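Local coordinates for protein N-(5'-phosphoribosyl)anthranilate isomerase (Jonesia denitrificans, PDB 4WUI) that probably catalyses the isomerisation of N-(5-phospho-beta-D-ribosyl)anthranilate to 1-(2-carboxyphenylamino)-1-deoxy-D-ribulose 5-phosphate, the third step of tryptophan synthesis from chorismate, at residues Ala33-Thr41 with Ser178-Lys188; Leu158-Thr168 with Ala195-Val203. All coordinates share one frame; numbering follows the deposited sequence. Where two conformers were deposited one is given.

Contact 1 (Ala33-Thr41 with Ser178-Lys188); sequences APTSPRHLT and SSGVESAPGVK
R38 reaches from the loop after barrel strand 27-32 to the carboxylate of E182, in the loop after strand 174-177, joining the second and eighth βα loops of the TIM barrel. The grip is side-on: NE of R38 donates to OE2 of E182 (2.9 Å), and NH2 of R38 to OE1 of E182 (2.8 Å). Both bonds are nearly straight (169° and 170°) and use syn sides of the carboxylate oxygens, the guanidinium and carboxylate planes lying 17° apart. The arginine chain bends at chi2 on its way to E182; these bonds belong to one of two conformers, so the grip may not be permanently occupied.

The dense part centres on E182, which is buried. Its OE2 also accepts from NZ of K188 at 2.8 Å, on the anti side, and from the backbone N of G186, which comes from above the carboxylate plane. NZ is also within hydrogen-bonding distance of OG of S178 and the carbonyls of C9 and G10 in the first loop: four acceptors for three protons, so they must share. G186 suits the type II turn A184-V187 because its phi is positive, and without a side chain it lets O of P37 lie 3.9 Å from its own CA.

Toward solvent the contact thins to two exposed prolines: CB of P185 meets CB of P37 at 3.6 Å and lies, with CG of P37, over the same face of the guanidinium. Two cationic side chains thus share one buried acid, which probably keeps E182 ionised and offsets the closeness of R38 to K188.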
ATOM      1  N   ALA A  33      -3.598  13.541   0.180  1.00  9.98           N
ATOM      2  CA  ALA A  33      -2.872  13.953  -1.038  1.00 10.75           C
ATOM      3  C   ALA A  33      -3.908  14.670  -1.880  1.00 10.75           C
ATOM      4  O   ALA A  33      -4.702  14.035  -2.563  1.00 10.60           O
ATOM      5  CB  ALA A  33      -2.318  12.759  -1.794  1.00 12.33           C
ATOM      6  N   PRO A  34      -3.954  16.007  -1.797  1.00 11.56           N
ATOM      7  CA  PRO A  34      -5.015  16.769  -2.474  1.00 12.55           C
ATOM      8  C   PRO A  34      -5.109  16.575  -3.980  1.00 12.37           C
ATOM      9  O   PRO A  34      -6.103  16.969  -4.585  1.00 13.11           O
ATOM     10  CB  PRO A  34      -4.665  18.224  -2.134  1.00 13.91           C
ATOM     11  CG  PRO A  34      -3.999  18.134  -0.815  1.00 14.35           C
ATOM     12  CD  PRO A  34      -3.161  16.890  -0.907  1.00 13.26           C
ATOM     13  N   THR A  35      -4.079  16.039  -4.602  1.00 12.24           N
ATOM     14  CA  THR A  35      -4.105  15.740  -6.028  1.00 13.46           C
ATOM     15  C   THR A  35      -4.750  14.400  -6.361  1.00 12.89           C
ATOM     16  O   THR A  35      -4.853  14.076  -7.545  1.00 14.16           O
ATOM     17  CB  THR A  35      -2.672  15.764  -6.631  1.00 15.72           C
ATOM     18  OG1 THR A  35      -1.854  14.797  -5.973  1.00 17.19           O
ATOM     19  CG2 THR A  35      -2.051  17.133  -6.448  1.00 16.87           C
ATOM     20  N   SER A  36      -5.142  13.622  -5.351  1.00 11.89           N
ATOM     21  CA  SER A  36      -5.658  12.261  -5.561  1.00 11.99           C
ATOM     22  C   SER A  36      -7.159  12.220  -5.400  1.00 11.92           C
ATOM     23  O   SER A  36      -7.713  12.860  -4.496  1.00 12.27           O
ATOM     24  CB  SER A  36      -5.073  11.322  -4.509  1.00 11.48           C
ATOM     25  OG  SER A  36      -5.723  10.059  -4.511  1.00 11.85           O
ATOM     26  N   PRO A  37      -7.835  11.382  -6.195  1.00 12.43           N
ATOM     27  CA  PRO A  37      -9.273  11.188  -5.980  1.00 13.01           C
ATOM     28  C   PRO A  37      -9.588  10.434  -4.688  1.00 12.06           C
ATOM     29  O   PRO A  37     -10.752  10.391  -4.298  1.00 13.50           O
ATOM     30  CB  PRO A  37      -9.716  10.370  -7.187  1.00 14.76           C
ATOM     31  CG  PRO A  37      -8.483   9.598  -7.578  1.00 15.53           C
ATOM     32  CD  PRO A  37      -7.342  10.584  -7.329  1.00 13.71           C
ATOM     33  N   ARG A  38      -8.585   9.844  -4.052  0.65 10.29           N
ATOM     34  CA  ARG A  38      -8.751   9.149  -2.782  0.65  9.13           C
ATOM     35  C   ARG A  38      -8.468  10.046  -1.579  0.65  8.62           C
ATOM     36  O   ARG A  38      -8.492   9.573  -0.447  0.65  8.38           O
ATOM     37  CB  ARG A  38      -7.879   7.879  -2.768  0.65  9.89           C
ATOM     38  CG  ARG A  38      -8.256   6.908  -3.860  0.65 11.06           C
ATOM     39  CD  ARG A  38      -7.197   6.735  -4.890  0.65 11.73           C
ATOM     40  NE  ARG A  38      -7.653   5.940  -6.010  0.65 11.95           N
ATOM     41  CZ  ARG A  38      -7.237   6.135  -7.244  0.65 13.69           C
ATOM     42  NH1 ARG A  38      -6.296   7.024  -7.518  0.65 15.37           N
ATOM     43  NH2 ARG A  38      -7.776   5.434  -8.208  0.65 14.07           N
ATOM     44  N   HIS A  39      -8.243  11.341  -1.804  1.00  9.36           N
ATOM     45  CA  HIS A  39      -7.884  12.281  -0.744  1.00  9.51           C
ATOM     46  C   HIS A  39      -8.892  12.324   0.396  1.00  9.24           C
ATOM     47  O   HIS A  39     -10.101  12.415   0.159  1.00 10.16           O
ATOM     48  CB  HIS A  39      -7.747  13.679  -1.331  1.00 10.09           C
ATOM     49  CG  HIS A  39      -7.390  14.732  -0.319  1.00 11.06           C
ATOM     50  ND1 HIS A  39      -6.192  14.732   0.376  1.00 10.65           N
ATOM     51  CD2 HIS A  39      -8.101  15.804   0.120  1.00 12.88           C
ATOM     52  CE1 HIS A  39      -6.196  15.777   1.191  1.00 11.81           C
ATOM     53  NE2 HIS A  39      -7.338  16.434   1.059  1.00 13.44           N
ATOM     54  N   LEU A  40      -8.374  12.380   1.610  1.00  8.87           N
ATOM     55  CA  LEU A  40      -9.139  12.559   2.828  1.00  9.03           C
ATOM     56  C   LEU A  40      -8.557  13.704   3.648  1.00  9.61           C
ATOM     57  O   LEU A  40      -7.336  13.871   3.743  1.00 10.57           O
ATOM     58  CB  LEU A  40      -9.100  11.284   3.678  1.00  9.15           C
ATOM     59  CG  LEU A  40      -9.723  10.046   3.043  1.00  9.26           C
ATOM     60  CD1 LEU A  40      -9.252   8.796   3.814  1.00  9.70           C
ATOM     61  CD2 LEU A  40     -11.217  10.130   3.009  1.00 10.27           C
ATOM     62  N   THR A  41      -9.431  14.453   4.288  1.00 10.34           N
ATOM     63  CA  THR A  41      -9.011  15.520   5.199  1.00 10.73           C
ATOM     64  C   THR A  41      -8.616  14.927   6.557  1.00 10.22           C
ATOM     65  O   THR A  41      -8.987  13.812   6.889  1.00 10.34           O
ATOM     66  CB  THR A  41     -10.153  16.501   5.447  1.00 12.02           C
ATOM     67  OG1 THR A  41     -11.171  15.840   6.211  1.00 12.47           O
ATOM     68  CG2 THR A  41     -10.733  17.057   4.148  1.00 13.65           C
ATOM     69  N   SER A 178      -5.137  -0.811  -5.011  1.00  9.09           N
ATOM     70  CA  SER A 178      -5.993   0.358  -4.883  1.00  9.28           C
ATOM     71  C   SER A 178      -6.961   0.428  -6.069  1.00  9.13           C
ATOM     72  O   SER A 178      -8.126   0.064  -5.925  1.00  9.43           O
ATOM     73  CB  SER A 178      -5.195   1.639  -4.729  1.00 10.54           C
ATOM     74  OG  SER A 178      -6.125   2.720  -4.621  1.00 11.86           O
ATOM     75  N   SER A 179      -6.500   0.886  -7.223  1.00  9.67           N
ATOM     76  CA  SER A 179      -7.417   1.067  -8.339  1.00 11.12           C
ATOM     77  C   SER A 179      -8.098  -0.228  -8.754  1.00 10.62           C
ATOM     78  O   SER A 179      -9.241  -0.220  -9.202  1.00 11.74           O
ATOM     79  CB  SER A 179      -6.698   1.720  -9.509  1.00 13.59           C
ATOM     80  OG  SER A 179      -5.650   0.939  -9.994  1.00 15.47           O
ATOM     81  N   GLY A 180      -7.397  -1.344  -8.613  1.00 10.19           N
ATOM     82  CA  GLY A 180      -7.940  -2.615  -9.046  1.00 10.72           C
ATOM     83  C   GLY A 180      -9.066  -3.157  -8.213  1.00 10.38           C
ATOM     84  O   GLY A 180      -9.674  -4.153  -8.612  1.00 11.96           O
ATOM     85  N   VAL A 181      -9.352  -2.529  -7.076  1.00  9.68           N
ATOM     86  CA  VAL A 181     -10.504  -2.923  -6.266  1.00 10.14           C
ATOM     87  C   VAL A 181     -11.531  -1.799  -6.125  1.00 10.62           C
ATOM     88  O   VAL A 181     -12.328  -1.796  -5.203  1.00 11.58           O
ATOM     89  CB  VAL A 181     -10.109  -3.521  -4.888  1.00 10.89           C
ATOM     90  CG1 VAL A 181      -9.371  -4.843  -5.091  1.00 11.69           C
ATOM     91  CG2 VAL A 181      -9.282  -2.570  -4.041  1.00 10.68           C
ATOM     92  N   GLU A 182     -11.517  -0.868  -7.072  1.00 10.57           N
ATOM     93  CA  GLU A 182     -12.450   0.249  -7.111  1.00 11.10           C
ATOM     94  C   GLU A 182     -13.557   0.028  -8.112  1.00 11.94           C
ATOM     95  O   GLU A 182     -13.350  -0.520  -9.175  1.00 13.28           O
ATOM     96  CB  GLU A 182     -11.730   1.535  -7.508  1.00 10.75           C
ATOM     97  CG  GLU A 182     -10.903   2.072  -6.375  1.00 10.57           C
ATOM     98  CD  GLU A 182     -10.170   3.362  -6.655  1.00 10.72           C
ATOM     99  OE1 GLU A 182      -9.966   3.709  -7.834  1.00 12.28           O
ATOM    100  OE2 GLU A 182      -9.807   4.062  -5.672  1.00 11.54           O
ATOM    101  N   SER A 183     -14.737   0.541  -7.784  1.00 12.35           N
ATOM    102  CA  SER A 183     -15.798   0.732  -8.758  1.00 13.45           C
ATOM    103  C   SER A 183     -15.722   2.115  -9.417  1.00 13.80           C
ATOM    104  O   SER A 183     -16.255   2.314 -10.503  1.00 15.74           O
ATOM    105  CB  SER A 183     -17.166   0.556  -8.096  1.00 14.83           C
ATOM    106  OG  SER A 183     -17.330   1.411  -6.990  1.00 15.77           O
ATOM    107  N   ALA A 184     -15.080   3.065  -8.755  1.00 13.66           N
ATOM    108  CA  ALA A 184     -14.835   4.406  -9.276  1.00 14.58           C
ATOM    109  C   ALA A 184     -13.687   4.949  -8.432  1.00 14.79           C
ATOM    110  O   ALA A 184     -13.421   4.440  -7.358  1.00 14.34           O
ATOM    111  CB  ALA A 184     -16.095   5.279  -9.117  1.00 15.50           C
ATOM    112  N   PRO A 185     -12.995   6.009  -8.883  1.00 16.35           N
ATOM    113  CA  PRO A 185     -11.873   6.509  -8.081  1.00 16.62           C
ATOM    114  C   PRO A 185     -12.342   6.958  -6.721  1.00 16.14           C
ATOM    115  O   PRO A 185     -13.316   7.710  -6.602  1.00 15.95           O
ATOM    116  CB  PRO A 185     -11.328   7.663  -8.915  1.00 18.19           C
ATOM    117  CG  PRO A 185     -11.716   7.293 -10.324  1.00 18.65           C
ATOM    118  CD  PRO A 185     -13.066   6.651 -10.198  1.00 18.07           C
ATOM    119  N   GLY A 186     -11.668   6.446  -5.707  1.00 15.58           N
ATOM    120  CA  GLY A 186     -12.016   6.724  -4.348  1.00 16.27           C
ATOM    121  C   GLY A 186     -13.216   5.965  -3.876  1.00 16.09           C
ATOM    122  O   GLY A 186     -13.699   6.308  -2.803  1.00 18.75           O
ATOM    123  N   VAL A 187     -13.734   4.990  -4.648  1.00 14.40           N
ATOM    124  CA  VAL A 187     -14.854   4.191  -4.180  1.00 13.31           C
ATOM    125  C   VAL A 187     -14.438   2.713  -4.225  1.00 12.42           C
ATOM    126  O   VAL A 187     -14.412   2.088  -5.291  1.00 13.10           O
ATOM    127  CB  VAL A 187     -16.130   4.406  -5.007  1.00 13.57           C
ATOM    128  CG1 VAL A 187     -17.283   3.660  -4.372  1.00 14.35           C
ATOM    129  CG2 VAL A 187     -16.443   5.912  -5.132  1.00 13.52           C
ATOM    130  N   LYS A 188     -14.092   2.156  -3.068  1.00 11.54           N
ATOM    131  CA  LYS A 188     -13.693   0.748  -3.016  1.00 11.92           C
ATOM    132  C   LYS A 188     -14.938  -0.125  -3.098  1.00 12.65           C
ATOM    133  O   LYS A 188     -15.984   0.178  -2.516  1.00 14.73           O
ATOM    134  CB  LYS A 188     -12.854   0.446  -1.787  1.00 11.48           C
ATOM    135  CG  LYS A 188     -11.375   0.347  -2.107  1.00 10.68           C
ATOM    136  CD  LYS A 188     -10.780   1.657  -2.576  1.00  9.81           C
ATOM    137  CE  LYS A 188      -9.347   1.489  -3.035  1.00  9.82           C
ATOM    138  NZ  LYS A 188      -8.755   2.777  -3.444  1.00  9.56           N
TER

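Contact 2 (Leu158-Thr168 with Ala195-Val203); sequences LTPDNVADAIT and AFVQAARGV
A195 opens the contact by setting its methyl against the ring of P160, where the βα loop leading into helix 163-170 meets helix 190-204; these are the last two outer helices of the (βα)8 barrel. The short helical segments run at 32° to each other with axes 8.2 Å apart, and small residues permit that closeness. F196 follows, its CG anti to the backbone N (chi1 -175°), which swings the ring inward beneath the loop. The ring turns its edge to CB of L158 and to the T159-P160 peptide, with CD1 of F196 3.7 Å from C of T159. V163 crosses it at about a right angle, CG1 over one face and CG2 3.6 Å from CZ of F196. Strand residues V175 and V177 also touch the phenyl group, tying it to the barrel wall.

A199 is small enough for its CB to rest against both CG1 of V163 (3.6 Å) and the carbonyl O of P160. On the next residue, A200, the methyl receives CD1 of I167 at 3.6 Å. V203 ends the walk, spreading its branches over A164, I167 and T168; its CG1 lies 3.4 Å from OG1 of T168, a hydroxyl that donates back to O of A164.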
ATOM      1  N   LEU A 158      -2.366  -4.009  -9.709  1.00  9.62           N
ATOM      2  CA  LEU A 158      -2.867  -5.319  -9.325  1.00  8.79           C
ATOM      3  C   LEU A 158      -4.387  -5.296  -9.294  1.00  8.47           C
ATOM      4  O   LEU A 158      -5.022  -4.327  -8.865  1.00  9.62           O
ATOM      5  CB  LEU A 158      -2.298  -5.746  -7.981  1.00  8.41           C
ATOM      6  CG  LEU A 158      -0.774  -5.938  -7.948  1.00  9.21           C
ATOM      7  CD1 LEU A 158      -0.344  -6.295  -6.527  1.00  9.67           C
ATOM      8  CD2 LEU A 158      -0.323  -7.034  -8.920  1.00 11.00           C
ATOM      9  N   THR A 159      -4.979  -6.414  -9.698  1.00  8.40           N
ATOM     10  CA  THR A 159      -6.414  -6.612  -9.751  1.00  8.80           C
ATOM     11  C   THR A 159      -6.738  -8.033  -9.325  1.00  8.85           C
ATOM     12  O   THR A 159      -5.856  -8.885  -9.313  1.00  9.07           O
ATOM     13  CB  THR A 159      -6.954  -6.403 -11.165  1.00 10.32           C
ATOM     14  OG1 THR A 159      -6.469  -7.486 -11.974  1.00 11.30           O
ATOM     15  CG2 THR A 159      -6.555  -5.071 -11.760  1.00 11.01           C
ATOM     16  N   PRO A 160      -8.022  -8.339  -9.077  1.00  9.24           N
ATOM     17  CA  PRO A 160      -8.359  -9.745  -8.837  1.00 10.13           C
ATOM     18  C   PRO A 160      -7.993 -10.619 -10.037  1.00 10.26           C
ATOM     19  O   PRO A 160      -7.777 -11.810  -9.849  1.00 11.28           O
ATOM     20  CB  PRO A 160      -9.884  -9.722  -8.588  1.00 11.06           C
ATOM     21  CG  PRO A 160     -10.123  -8.336  -8.079  1.00 11.10           C
ATOM     22  CD  PRO A 160      -9.172  -7.453  -8.848  1.00 10.17           C
ATOM     23  N   ASP A 161      -7.965 -10.059 -11.252  1.00 10.06           N
ATOM     24  CA  ASP A 161      -7.673 -10.823 -12.449  1.00 10.51           C
ATOM     25  C   ASP A 161      -6.206 -11.168 -12.635  1.00 10.19           C
ATOM     26  O   ASP A 161      -5.916 -12.171 -13.292  1.00 11.68           O
ATOM     27  CB  ASP A 161      -8.156 -10.073 -13.690  1.00 12.15           C
ATOM     28  CG  ASP A 161      -9.651 -10.084 -13.849  1.00 14.60           C
ATOM     29  OD1 ASP A 161     -10.301 -11.043 -13.407  1.00 14.62           O
ATOM     30  OD2 ASP A 161     -10.208  -9.137 -14.459  1.00 17.14           O
ATOM     31  N   ASN A 162      -5.281 -10.365 -12.103  1.00  9.74           N
ATOM     32  CA  ASN A 162      -3.858 -10.629 -12.302  1.00  9.85           C
ATOM     33  C   ASN A 162      -3.084 -11.001 -11.041  1.00  9.11           C
ATOM     34  O   ASN A 162      -1.914 -11.362 -11.134  1.00  9.58           O
ATOM     35  CB  ASN A 162      -3.140  -9.488 -13.041  1.00 10.63           C
ATOM     36  CG  ASN A 162      -3.107  -8.204 -12.271  1.00 10.29           C
ATOM     37  OD1 ASN A 162      -3.243  -8.208 -11.073  1.00  9.72           O
ATOM     38  ND2 ASN A 162      -2.923  -7.083 -12.982  1.00 11.57           N
ATOM     39  N   VAL A 163      -3.703 -10.938  -9.865  1.00  8.70           N
ATOM     40  CA  VAL A 163      -2.900 -11.024  -8.664  1.00  8.87           C
ATOM     41  C   VAL A 163      -2.375 -12.437  -8.427  1.00  8.90           C
ATOM     42  O   VAL A 163      -1.262 -12.585  -7.918  1.00  9.31           O
ATOM     43  CB  VAL A 163      -3.631 -10.470  -7.420  1.00  9.37           C
ATOM     44  CG1 VAL A 163      -4.841 -11.306  -7.039  1.00  9.90           C
ATOM     45  CG2 VAL A 163      -2.662 -10.332  -6.266  1.00 10.02           C
ATOM     46  N   ALA A 164      -3.145 -13.483  -8.760  1.00  9.18           N
ATOM     47  CA  ALA A 164      -2.620 -14.832  -8.553  1.00  9.37           C
ATOM     48  C   ALA A 164      -1.351 -15.041  -9.400  1.00  9.44           C
ATOM     49  O   ALA A 164      -0.366 -15.604  -8.935  1.00  9.85           O
ATOM     50  CB  ALA A 164      -3.665 -15.896  -8.853  1.00 10.19           C
ATOM     51  N   ASP A 165      -1.408 -14.614 -10.653  0.59  9.37           N
ATOM     52  CA  ASP A 165      -0.276 -14.689 -11.575  0.59  9.59           C
ATOM     53  C   ASP A 165       0.905 -13.906 -10.991  0.59  9.20           C
ATOM     54  O   ASP A 165       2.018 -14.436 -10.879  0.59  9.65           O
ATOM     55  CB  ASP A 165      -0.758 -14.123 -12.916  0.59 10.18           C
ATOM     56  CG  ASP A 165       0.226 -14.300 -14.071  0.59 10.54           C
ATOM     57  OD1 ASP A 165       1.279 -14.964 -13.943  0.59 10.99           O
ATOM     58  OD2 ASP A 165      -0.115 -13.756 -15.152  0.59 10.88           O
ATOM     59  N   ALA A 166       0.666 -12.654 -10.587  1.00  9.84           N
ATOM     60  CA  ALA A 166       1.717 -11.825 -10.044  1.00 10.10           C
ATOM     61  C   ALA A 166       2.382 -12.464  -8.822  1.00  9.68           C
ATOM     62  O   ALA A 166       3.611 -12.508  -8.706  1.00 10.52           O
ATOM     63  CB  ALA A 166       1.193 -10.429  -9.654  1.00 10.18           C
ATOM     64  N   ILE A 167       1.576 -12.962  -7.882  1.00  9.61           N
ATOM     65  CA  ILE A 167       2.136 -13.562  -6.665  1.00 10.14           C
ATOM     66  C   ILE A 167       2.864 -14.856  -6.987  1.00 10.14           C
ATOM     67  O   ILE A 167       3.916 -15.129  -6.441  1.00 10.76           O
ATOM     68  CB  ILE A 167       1.041 -13.780  -5.604  1.00 10.90           C
ATOM     69  CG1 ILE A 167       0.618 -12.397  -5.039  1.00 10.94           C
ATOM     70  CG2 ILE A 167       1.523 -14.714  -4.472  1.00 12.09           C
ATOM     71  CD1 ILE A 167      -0.570 -12.482  -4.117  1.00 11.64           C
ATOM     72  N   THR A 168       2.290 -15.678  -7.852  1.00  9.69           N
ATOM     73  CA  THR A 168       2.919 -16.961  -8.179  1.00 10.34           C
ATOM     74  C   THR A 168       4.294 -16.765  -8.801  1.00 10.22           C
ATOM     75  O   THR A 168       5.256 -17.460  -8.469  1.00 11.49           O
ATOM     76  CB  THR A 168       2.001 -17.763  -9.128  1.00 11.44           C
ATOM     77  OG1 THR A 168       0.772 -18.087  -8.473  1.00 12.52           O
ATOM     78  CG2 THR A 168       2.643 -19.060  -9.561  1.00 13.09           C
ATOM     79  N   ALA A 195     -12.755 -10.605  -3.721  1.00 10.35           N
ATOM     80  CA  ALA A 195     -12.206 -11.398  -4.835  1.00 10.64           C
ATOM     81  C   ALA A 195     -10.679 -11.308  -4.863  1.00 10.09           C
ATOM     82  O   ALA A 195      -9.990 -12.305  -5.119  1.00 10.34           O
ATOM     83  CB  ALA A 195     -12.782 -10.922  -6.147  1.00 11.44           C
ATOM     84  N   PHE A 196     -10.146 -10.115  -4.642  1.00  9.76           N
ATOM     85  CA  PHE A 196      -8.711  -9.910  -4.634  1.00  9.36           C
ATOM     86  C   PHE A 196      -8.047 -10.781  -3.585  1.00  9.28           C
ATOM     87  O   PHE A 196      -7.045 -11.457  -3.848  1.00  9.40           O
ATOM     88  CB  PHE A 196      -8.397  -8.435  -4.362  1.00  9.33           C
ATOM     89  CG  PHE A 196      -6.941  -8.109  -4.444  1.00  8.92           C
ATOM     90  CD1 PHE A 196      -6.366  -7.793  -5.666  1.00  9.24           C
ATOM     91  CD2 PHE A 196      -6.114  -8.178  -3.336  1.00  9.54           C
ATOM     92  CE1 PHE A 196      -5.025  -7.502  -5.764  1.00  9.73           C
ATOM     93  CE2 PHE A 196      -4.760  -7.884  -3.448  1.00  9.94           C
ATOM     94  CZ  PHE A 196      -4.229  -7.552  -4.664  1.00 10.01           C
ATOM     95  N   VAL A 197      -8.582 -10.752  -2.369  1.00  9.37           N
ATOM     96  CA  VAL A 197      -8.006 -11.505  -1.284  1.00  9.73           C
ATOM     97  C   VAL A 197      -8.114 -13.012  -1.565  1.00 10.12           C
ATOM     98  O   VAL A 197      -7.179 -13.776  -1.302  1.00 10.95           O
ATOM     99  CB  VAL A 197      -8.602 -11.083   0.050  1.00 10.76           C
ATOM    100  CG1 VAL A 197      -8.123 -11.979   1.159  1.00 12.23           C
ATOM    101  CG2 VAL A 197      -8.270  -9.613   0.340  1.00 11.17           C
ATOM    102  N   GLN A 198      -9.263 -13.453  -2.081  1.00 10.06           N
ATOM    103  CA  GLN A 198      -9.427 -14.860  -2.412  1.00 10.68           C
ATOM    104  C   GLN A 198      -8.378 -15.294  -3.428  1.00 10.48           C
ATOM    105  O   GLN A 198      -7.736 -16.331  -3.280  1.00 11.30           O
ATOM    106  CB  GLN A 198     -10.817 -15.122  -2.958  1.00 11.79           C
ATOM    107  CG  GLN A 198     -11.032 -16.572  -3.336  1.00 14.48           C
ATOM    108  CD  GLN A 198     -12.445 -16.819  -3.784  1.00 17.62           C
ATOM    109  OE1 GLN A 198     -13.386 -16.535  -3.049  1.00 20.31           O
ATOM    110  NE2 GLN A 198     -12.611 -17.352  -4.978  1.00 18.96           N
ATOM    111  N   ALA A 199      -8.204 -14.527  -4.479  1.00  9.98           N
ATOM    112  CA  ALA A 199      -7.239 -14.854  -5.516  1.00 10.08           C
ATOM    113  C   ALA A 199      -5.816 -14.889  -4.953  1.00 10.97           C
ATOM    114  O   ALA A 199      -5.022 -15.795  -5.261  1.00 11.73           O
ATOM    115  CB  ALA A 199      -7.326 -13.862  -6.669  1.00 10.47           C
ATOM    116  N   ALA A 200      -5.480 -13.901  -4.126  1.00 10.39           N
ATOM    117  CA  ALA A 200      -4.125 -13.763  -3.595  1.00 11.28           C
ATOM    118  C   ALA A 200      -3.813 -14.919  -2.624  1.00 12.76           C
ATOM    119  O   ALA A 200      -2.730 -15.501  -2.672  1.00 14.45           O
ATOM    120  CB  ALA A 200      -3.972 -12.432  -2.911  1.00 11.15           C
ATOM    121  N   ARG A 201      -4.733 -15.225  -1.716  1.00 13.86           N
ATOM    122  CA  ARG A 201      -4.503 -16.263  -0.718  1.00 15.19           C
ATOM    123  C   ARG A 201      -4.606 -17.650  -1.292  1.00 15.80           C
ATOM    124  O   ARG A 201      -4.072 -18.610  -0.724  1.00 17.04           O
ATOM    125  CB  ARG A 201      -5.474 -16.128   0.426  1.00 16.40           C
ATOM    126  CG  ARG A 201      -5.085 -14.990   1.256  1.00 17.71           C
ATOM    127  CD  ARG A 201      -5.766 -15.023   2.601  1.00 18.29           C
ATOM    128  NE  ARG A 201      -5.272 -13.892   3.353  1.00 18.22           N
ATOM    129  CZ  ARG A 201      -6.022 -13.050   4.045  1.00 17.37           C
ATOM    130  NH1 ARG A 201      -7.354 -13.205   4.192  1.00 16.74           N
ATOM    131  NH2 ARG A 201      -5.407 -12.044   4.632  1.00 18.17           N
ATOM    132  N   GLY A 202      -5.279 -17.778  -2.416  1.00 15.95           N
ATOM    133  CA  GLY A 202      -5.440 -19.064  -3.037  1.00 17.06           C
ATOM    134  C   GLY A 202      -4.157 -19.569  -3.620  1.00 17.77           C
ATOM    135  O   GLY A 202      -4.079 -20.745  -3.924  1.00 19.16           O
ATOM    136  N   VAL A 203      -3.146 -18.713  -3.766  1.00 17.26           N
ATOM    137  CA  VAL A 203      -1.854 -19.151  -4.282  1.00 18.67           C
ATOM    138  C   VAL A 203      -1.215 -20.067  -3.259  1.00 22.03           C
ATOM    139  O   VAL A 203      -0.843 -21.183  -3.593  1.00 23.23           O
ATOM    140  CB  VAL A 203      -0.928 -17.963  -4.638  1.00 18.27           C
ATOM    141  CG1 VAL A 203       0.451 -18.480  -5.094  1.00 18.34           C
ATOM    142  CG2 VAL A 203      -1.569 -17.081  -5.698  1.00 17.85           C
TER

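How the contacts relate
Contact 1 fastens loops at the C-terminal ends of the barrel strands, whereas contact 2 packs the seventh βα loop and its helix on the last helix, and their centres lie 21 Å apart. They nevertheless touch: O of G180 comes within 3.3 Å of CD of P160, and CG1 of V181 packs 3.8 Å from CB of F196. The chain joins them too, since strand 187-188 leads into helix 190-204 and the segments of the two contacts alternate in sequence. A bound citrate, probably from crystallisation, lies about 3 Å from the S179 side chain and about 6 Å from that of L158. It may mark the catalytic mouth, which in TIM barrels is formed by these βα loops.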